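Local coordinates for nucleoporin nup120 (Schizosaccharomyces pombe, PDB 4GQ2), which is a structural constituent of the nuclear pore complex, one of the nucleoporins that collectively also serve as docking partners for transiently associated transport factors, at residues P411-S416 with T592-R597; S586-S591 with K622-N627. All blocks are in the same frame, centred on the assembly; numbering follows the deposited sequence.

In the fold
Helix 590-605 is the shared element that ties these two contacts together. Contact 1 sets the loop 411-416, between strand 390-395 and helix 419-428, against one side of this helix; contact 2 joins the turn leading into the same helix to the C-terminal part of helix 612-624 and the residues that follow. Their centres lie about 10 Å apart and about 29 and 32 Å from the centre of the chain. Packing also runs directly between them: Thr592 CG2 is 3.4 Å from Asn627 ND2, and Ile596 CG1 is 3.5 Å from His623 CB. Contact 1 is polar and spans 176 residues of sequence, contact 2 is mostly methionine packing and spans 31, and the loop 411-416 also touches the chain of another protein.

Contact 1 (P411-S416 with T592-R597); sequences PTNMSS and TLSEIR
Two serine hydroxyls are turned to meet each other: Ser594 holds OG anti to its backbone N (chi1 177°), out from the helix, while Ser415 holds OG between its own N and carbonyl carbon (chi1 60°), facing it. Ser594 OG lies 2.5 Å from Ser415 OG, and Ser416 OG approaches Ser594 OG as well, at 2.7 Å, in a hydrogen bond that either partner could donate. The hydroxyl of Ser594 is thus held between two serines of the loop. Ser415 OG spends its own proton on Asn413 OD1, in the plane of that carbonyl. The same OD1 accepts from Ser415 N at 2.9 Å, closing an Asx turn that shapes the loop 411-416 where it packs on helix 590-605. With two donors on its oxygen, the Asn413 amide is fixed in rotation and stacks on the Glu595 carboxylate, their planes 15° apart. Asn413 ND2 sits 3.1 Å from Glu595 CG, so the amide lies over the CG-CD end of the side chain as much as over the carboxylate. A water adds a bridge between the backbones, donating to Ser594 O at 2.7 Å and more weakly to Ser415 O. On the helix, Arg597 forms a salt bridge with Glu694 on helix 672-703.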
ATOM      1  N   PRO A 411      20.170   6.229   2.763  1.00 38.69           N
ATOM      2  CA  PRO A 411      19.672   7.320   1.923  1.00 35.09           C
ATOM      3  C   PRO A 411      20.395   8.639   2.154  1.00 42.88           C
ATOM      4  O   PRO A 411      20.571   9.060   3.301  1.00 44.34           O
ATOM      5  CB  PRO A 411      18.193   7.464   2.332  1.00 29.25           C
ATOM      6  CG  PRO A 411      17.951   6.480   3.434  1.00 27.11           C
ATOM      7  CD  PRO A 411      19.070   5.489   3.415  1.00 33.99           C
ATOM      8  N   THR A 412      20.783   9.289   1.059  1.00 42.90           N
ATOM      9  CA  THR A 412      21.495  10.566   1.110  1.00 49.10           C
ATOM     10  C   THR A 412      20.557  11.683   0.691  1.00 49.34           C
ATOM     11  O   THR A 412      20.884  12.864   0.811  1.00 57.71           O
ATOM     12  CB  THR A 412      22.726  10.558   0.180  1.00 58.94           C
ATOM     13  OG1 THR A 412      22.340  10.083  -1.120  1.00 67.04           O
ATOM     14  CG2 THR A 412      23.819   9.654   0.745  1.00 52.58           C
ATOM     15  N   ASN A 413      19.395  11.287   0.180  1.00 40.57           N
ATOM     16  CA  ASN A 413      18.312  12.201  -0.140  1.00 39.21           C
ATOM     17  C   ASN A 413      17.012  11.602   0.405  1.00 40.90           C
ATOM     18  O   ASN A 413      16.958  10.400   0.690  1.00 36.03           O
ATOM     19  CB  ASN A 413      18.238  12.424  -1.651  1.00 36.54           C
ATOM     20  CG  ASN A 413      17.597  11.261  -2.378  1.00 38.20           C
ATOM     21  OD1 ASN A 413      16.373  11.145  -2.427  1.00 43.11           O
ATOM     22  ND2 ASN A 413      18.416  10.397  -2.947  1.00 36.60           N
ATOM     23  N   MET A 414      15.968  12.418   0.537  1.00 36.56           N
ATOM     24  CA  MET A 414      14.733  11.948   1.174  1.00 38.32           C
ATOM     25  C   MET A 414      13.567  11.678   0.219  1.00 34.94           C
ATOM     26  O   MET A 414      12.436  11.503   0.671  1.00 34.17           O
ATOM     27  CB  MET A 414      14.303  12.882   2.318  1.00 34.37           C
ATOM     28  CG  MET A 414      15.289  12.960   3.485  1.00 38.30           C
ATOM     29  SD  MET A 414      15.326  11.497   4.548  1.00 36.52           S
ATOM     30  CE  MET A 414      16.855  10.700   4.039  1.00 33.85           C
ATOM     31  N   SER A 415      13.847  11.603  -1.083  1.00 31.90           N
ATOM     32  CA  SER A 415      12.806  11.322  -2.105  1.00 34.94           C
ATOM     33  C   SER A 415      11.940  10.104  -1.803  1.00 31.98           C
ATOM     34  O   SER A 415      10.748  10.125  -2.071  1.00 38.61           O
ATOM     35  CB  SER A 415      13.410  11.186  -3.500  1.00 33.23           C
ATOM     36  OG  SER A 415      14.341  10.122  -3.537  1.00 41.89           O
ATOM     37  N   SER A 416      12.537   9.061  -1.228  1.00 37.72           N
ATOM     38  CA  SER A 416      11.779   7.902  -0.736  1.00 37.30           C
ATOM     39  C   SER A 416      11.868   7.742   0.794  1.00 39.57           C
ATOM     40  O   SER A 416      11.614   6.659   1.335  1.00 34.52           O
ATOM     41  CB  SER A 416      12.249   6.622  -1.431  1.00 35.45           C
ATOM     42  OG  SER A 416      11.817   6.589  -2.784  1.00 46.70           O
ATOM     43  N   THR A 592      19.646   6.407  -6.853  1.00 44.76           N
ATOM     44  CA  THR A 592      19.500   7.175  -8.087  1.00 44.43           C
ATOM     45  C   THR A 592      18.079   7.035  -8.629  1.00 36.17           C
ATOM     46  O   THR A 592      17.475   8.023  -9.044  1.00 36.34           O
ATOM     47  CB  THR A 592      20.532   6.748  -9.164  1.00 47.67           C
ATOM     48  OG1 THR A 592      21.865   6.935  -8.664  1.00 48.07           O
ATOM     49  CG2 THR A 592      20.370   7.565 -10.432  1.00 36.07           C
ATOM     50  N   LEU A 593      17.551   5.812  -8.609  1.00 35.43           N
ATOM     51  CA  LEU A 593      16.192   5.536  -9.088  1.00 35.14           C
ATOM     52  C   LEU A 593      15.161   6.336  -8.324  1.00 40.20           C
ATOM     53  O   LEU A 593      14.180   6.828  -8.895  1.00 37.67           O
ATOM     54  CB  LEU A 593      15.856   4.050  -8.958  1.00 30.30           C
ATOM     55  CG  LEU A 593      16.347   3.148 -10.088  1.00 44.86           C
ATOM     56  CD1 LEU A 593      15.871   1.713  -9.884  1.00 37.43           C
ATOM     57  CD2 LEU A 593      15.877   3.686 -11.435  1.00 53.87           C
ATOM     58  N   SER A 594      15.399   6.466  -7.023  1.00 38.77           N
ATOM     59  CA  SER A 594      14.487   7.161  -6.137  1.00 36.23           C
ATOM     60  C   SER A 594      14.461   8.647  -6.487  1.00 34.15           C
ATOM     61  O   SER A 594      13.411   9.296  -6.407  1.00 38.80           O
ATOM     62  CB  SER A 594      14.896   6.915  -4.685  1.00 39.71           C
ATOM     63  OG  SER A 594      14.074   7.634  -3.796  1.00 53.50           O
ATOM     64  N   GLU A 595      15.611   9.171  -6.902  1.00 29.28           N
ATOM     65  CA  GLU A 595      15.716  10.573  -7.309  1.00 35.86           C
ATOM     66  C   GLU A 595      15.070  10.796  -8.675  1.00 45.09           C
ATOM     67  O   GLU A 595      14.439  11.833  -8.916  1.00 42.94           O
ATOM     68  CB  GLU A 595      17.180  11.030  -7.325  1.00 46.52           C
ATOM     69  CG  GLU A 595      17.819  11.060  -5.943  1.00 52.45           C
ATOM     70  CD  GLU A 595      19.208  11.671  -5.931  1.00 64.30           C
ATOM     71  OE1 GLU A 595      20.177  10.965  -6.294  1.00 57.71           O
ATOM     72  OE2 GLU A 595      19.331  12.851  -5.530  1.00 67.57           O
ATOM     73  N   ILE A 596      15.230   9.809  -9.559  1.00 40.50           N
ATOM     74  CA  ILE A 596      14.664   9.853 -10.899  1.00 36.59           C
ATOM     75  C   ILE A 596      13.128   9.863 -10.854  1.00 39.13           C
ATOM     76  O   ILE A 596      12.475  10.656 -11.556  1.00 40.55           O
ATOM     77  CB  ILE A 596      15.215   8.699 -11.758  1.00 36.28           C
ATOM     78  CG1 ILE A 596      16.628   9.046 -12.233  1.00 38.33           C
ATOM     79  CG2 ILE A 596      14.312   8.411 -12.946  1.00 34.14           C
ATOM     80  CD1 ILE A 596      17.394   7.878 -12.829  1.00 40.87           C
ATOM     81  N   ARG A 597      12.556   9.015 -10.005  1.00 31.65           N
ATOM     82  CA  ARG A 597      11.105   8.931  -9.896  1.00 35.71           C
ATOM     83  C   ARG A 597      10.496  10.200  -9.294  1.00 36.20           C
ATOM     84  O   ARG A 597       9.396  10.606  -9.667  1.00 43.83           O
ATOM     85  CB  ARG A 597      10.698   7.672  -9.143  1.00 36.47           C
ATOM     86  CG  ARG A 597      11.112   6.418  -9.900  1.00 33.70           C
ATOM     87  CD  ARG A 597      10.827   5.129  -9.140  1.00 33.03           C
ATOM     88  NE  ARG A 597      11.119   3.997 -10.013  1.00 40.09           N
ATOM     89  CZ  ARG A 597      11.492   2.789  -9.610  1.00 38.88           C
ATOM     90  NH1 ARG A 597      11.620   2.516  -8.324  1.00 38.28           N
ATOM     91  NH2 ARG A 597      11.742   1.845 -10.508  1.00 35.48           N
TER
HETATM   92  O   HOH W   1      11.259   8.742  -4.852  1.00 34.37           O

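Contact 2 (S586-S591 with K622-N627); sequences SCMSFS and KHIYPN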
ATOM      1  N   SER A 586      19.536  -0.512 -15.614  1.00 38.36           N
ATOM      2  CA  SER A 586      20.327  -1.241 -14.620  1.00 46.23           C
ATOM      3  C   SER A 586      21.628  -0.537 -14.223  1.00 43.46           C
ATOM      4  O   SER A 586      22.363  -1.029 -13.371  1.00 51.33           O
ATOM      5  CB  SER A 586      20.626  -2.651 -15.125  1.00 44.44           C
ATOM      6  OG  SER A 586      21.659  -2.611 -16.094  1.00 53.93           O
ATOM      7  N   CYS A 587      21.915   0.604 -14.847  1.00 44.76           N
ATOM      8  CA  CYS A 587      23.041   1.458 -14.444  1.00 45.62           C
ATOM      9  C   CYS A 587      22.738   2.281 -13.188  1.00 51.18           C
ATOM     10  O   CYS A 587      23.644   2.867 -12.587  1.00 49.67           O
ATOM     11  CB  CYS A 587      23.419   2.412 -15.579  1.00 45.47           C
ATOM     12  SG  CYS A 587      24.029   1.599 -17.071  1.00 52.18           S
ATOM     13  N   MET A 588      21.463   2.324 -12.807  1.00 52.56           N
ATOM     14  CA  MET A 588      20.988   3.161 -11.715  1.00 48.22           C
ATOM     15  C   MET A 588      20.840   2.360 -10.433  1.00 50.51           C
ATOM     16  O   MET A 588      20.209   1.299 -10.432  1.00 51.21           O
ATOM     17  CB  MET A 588      19.628   3.784 -12.065  1.00 44.27           C
ATOM     18  CG  MET A 588      19.520   4.358 -13.462  1.00 39.54           C
ATOM     19  SD  MET A 588      20.778   5.592 -13.836  1.00 49.05           S
ATOM     20  CE  MET A 588      20.376   5.922 -15.552  1.00 47.00           C
ATOM     21  N   SER A 589      21.401   2.883  -9.343  1.00 43.58           N
ATOM     22  CA  SER A 589      21.204   2.292  -8.017  1.00 50.65           C
ATOM     23  C   SER A 589      19.845   2.708  -7.437  1.00 51.00           C
ATOM     24  O   SER A 589      19.207   3.648  -7.935  1.00 44.40           O
ATOM     25  CB  SER A 589      22.336   2.709  -7.069  1.00 45.76           C
ATOM     26  OG  SER A 589      22.337   4.113  -6.861  1.00 53.77           O
ATOM     27  N   PHE A 590      19.422   2.014  -6.382  1.00 52.57           N
ATOM     28  CA  PHE A 590      18.173   2.316  -5.685  1.00 49.15           C
ATOM     29  C   PHE A 590      18.045   3.810  -5.393  1.00 51.83           C
ATOM     30  O   PHE A 590      16.985   4.401  -5.593  1.00 57.90           O
ATOM     31  CB  PHE A 590      18.076   1.523  -4.373  1.00 46.89           C
ATOM     32  CG  PHE A 590      16.875   1.885  -3.534  1.00 48.91           C
ATOM     33  CD1 PHE A 590      16.936   2.931  -2.619  1.00 39.20           C
ATOM     34  CD2 PHE A 590      15.674   1.189  -3.674  1.00 51.47           C
ATOM     35  CE1 PHE A 590      15.828   3.277  -1.858  1.00 40.63           C
ATOM     36  CE2 PHE A 590      14.563   1.528  -2.911  1.00 51.05           C
ATOM     37  CZ  PHE A 590      14.640   2.575  -2.001  1.00 46.23           C
ATOM     38  N   SER A 591      19.139   4.402  -4.921  1.00 52.77           N
ATOM     39  CA  SER A 591      19.180   5.807  -4.535  1.00 42.09           C
ATOM     40  C   SER A 591      19.004   6.741  -5.737  1.00 43.31           C
ATOM     41  O   SER A 591      18.300   7.745  -5.649  1.00 49.79           O
ATOM     42  CB  SER A 591      20.492   6.091  -3.789  1.00 44.44           C
ATOM     43  OG  SER A 591      20.761   7.481  -3.703  1.00 58.55           O
ATOM     44  N   LYS A 622      21.176  15.688 -15.104  1.00 47.47           N
ATOM     45  CA  LYS A 622      21.200  15.421 -13.670  1.00 55.36           C
ATOM     46  C   LYS A 622      21.183  13.934 -13.314  1.00 49.46           C
ATOM     47  O   LYS A 622      21.839  13.525 -12.353  1.00 48.63           O
ATOM     48  CB  LYS A 622      20.102  16.198 -12.923  1.00 68.71           C
ATOM     49  CG  LYS A 622      18.696  16.033 -13.475  1.00 81.91           C
ATOM     50  CD  LYS A 622      17.704  16.960 -12.783  1.00103.75           C
ATOM     51  CE  LYS A 622      16.283  16.714 -13.277  1.00103.86           C
ATOM     52  NZ  LYS A 622      15.312  17.733 -12.789  1.00 85.47           N
ATOM     53  N   HIS A 623      20.472  13.127 -14.103  1.00 50.67           N
ATOM     54  CA  HIS A 623      20.210  11.724 -13.727  1.00 57.13           C
ATOM     55  C   HIS A 623      20.875  10.654 -14.535  1.00 58.14           C
ATOM     56  O   HIS A 623      21.165   9.575 -14.014  1.00 51.95           O
ATOM     57  CB  HIS A 623      18.711  11.461 -13.674  1.00 44.29           C
ATOM     58  CG  HIS A 623      18.002  12.276 -12.624  1.00 46.32           C
ATOM     59  ND1 HIS A 623      18.228  12.113 -11.302  1.00 40.13           N
ATOM     60  CD2 HIS A 623      17.064  13.293 -12.740  1.00 40.13           C
ATOM     61  CE1 HIS A 623      17.467  12.976 -10.611  1.00 44.87           C
ATOM     62  NE2 HIS A 623      16.757  13.702 -11.491  1.00 47.73           N
ATOM     63  N   ILE A 624      21.131  10.924 -15.809  1.00 47.35           N
ATOM     64  CA  ILE A 624      21.731   9.912 -16.659  1.00 51.52           C
ATOM     65  C   ILE A 624      23.240  10.100 -16.784  1.00 57.10           C
ATOM     66  O   ILE A 624      24.012   9.213 -16.410  1.00 58.14           O
ATOM     67  CB  ILE A 624      21.044   9.856 -18.037  1.00 48.89           C
ATOM     68  CG1 ILE A 624      19.590   9.432 -17.862  1.00 50.84           C
ATOM     69  CG2 ILE A 624      21.778   8.901 -18.969  1.00 42.93           C
ATOM     70  CD1 ILE A 624      18.745   9.647 -19.093  1.00 70.56           C
ATOM     71  N   TYR A 625      23.648  11.257 -17.295  1.00 54.63           N
ATOM     72  CA  TYR A 625      25.058  11.550 -17.540  1.00 58.19           C
ATOM     73  C   TYR A 625      26.000  11.127 -16.394  1.00 48.35           C
ATOM     74  O   TYR A 625      26.975  10.419 -16.644  1.00 52.71           O
ATOM     75  CB  TYR A 625      25.237  13.028 -17.916  1.00 65.93           C
ATOM     76  CG  TYR A 625      26.656  13.433 -18.230  1.00 83.04           C
ATOM     77  CD1 TYR A 625      27.198  13.223 -19.499  1.00 98.66           C
ATOM     78  CD2 TYR A 625      27.457  14.043 -17.262  1.00 86.18           C
ATOM     79  CE1 TYR A 625      28.500  13.599 -19.792  1.00 99.70           C
ATOM     80  CE2 TYR A 625      28.759  14.422 -17.545  1.00 85.60           C
ATOM     81  CZ  TYR A 625      29.275  14.199 -18.810  1.00 92.85           C
ATOM     82  OH  TYR A 625      30.566  14.575 -19.096  1.00113.49           O
ATOM     83  N   PRO A 626      25.712  11.536 -15.140  1.00 53.71           N
ATOM     84  CA  PRO A 626      26.647  11.162 -14.065  1.00 54.42           C
ATOM     85  C   PRO A 626      26.664   9.676 -13.715  1.00 52.65           C
ATOM     86  O   PRO A 626      27.555   9.224 -12.997  1.00 60.47           O
ATOM     87  CB  PRO A 626      26.154  11.972 -12.862  1.00 52.85           C
ATOM     88  CG  PRO A 626      24.736  12.292 -13.164  1.00 57.53           C
ATOM     89  CD  PRO A 626      24.661  12.450 -14.651  1.00 58.91           C
ATOM     90  N   ASN A 627      25.701   8.921 -14.225  1.00 57.14           N
ATOM     91  CA  ASN A 627      25.579   7.513 -13.873  1.00 60.39           C
ATOM     92  C   ASN A 627      26.000   6.564 -14.986  1.00 64.47           C
ATOM     93  O   ASN A 627      26.181   5.369 -14.751  1.00 70.59           O
ATOM     94  CB  ASN A 627      24.147   7.208 -13.418  1.00 60.80           C
ATOM     95  CG  ASN A 627      23.784   7.913 -12.123  1.00 65.84           C
ATOM     96  OD1 ASN A 627      24.256   7.542 -11.045  1.00 68.91           O
ATOM     97  ND2 ASN A 627      22.943   8.938 -12.224  1.00 55.30           N
TER
HETATM   98  O   HOH W   2      23.358   4.916  -9.702  1.00 51.23           O
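Van der Waals packing of a methionine over an asparagine, with one water bridge, makes up this buried contact, which joins the turn before helix 590-605 to the C-terminal part of helix 612-624 and the residues that follow. Met588 does most of the touching. Its chain bends at chi2 (-56°), which swings the sulfur across the Asn627 side chain at about a right angle, with Met588 SD 3.8 Å from Asn627 CB. Beyond the sulfur, Met588 CE rests 4.3 Å from Ile624 CG1 and also lies near the His623 carbonyl. Cys587 adds a looser touch, its CB 4.1 Å from Asn627 O. The 622-627 segment lies in the Nup120 helical domain, and helix 672-703 packs against the same methionine through Phe698. Helix 612-624 has a wider pi-type turn at 622-624, and Asn627 ND2 folds back to donate to His623 O at 2.6 Å, coming from above the carbonyl plane, 44° out of it. The oxygen of that amide faces the turn: a water donates to Asn627 OD1 at 3.1 Å and accepts from Ser589 N, the N-cap residue of helix 590-605. Were Asn627 replaced by an alanine, the water is likely to lose its anchor on this side and His623 O its amide donor. The His623 ring points to helix 590-605, where NE2 is hydrogen-bonded to Ser599 OG.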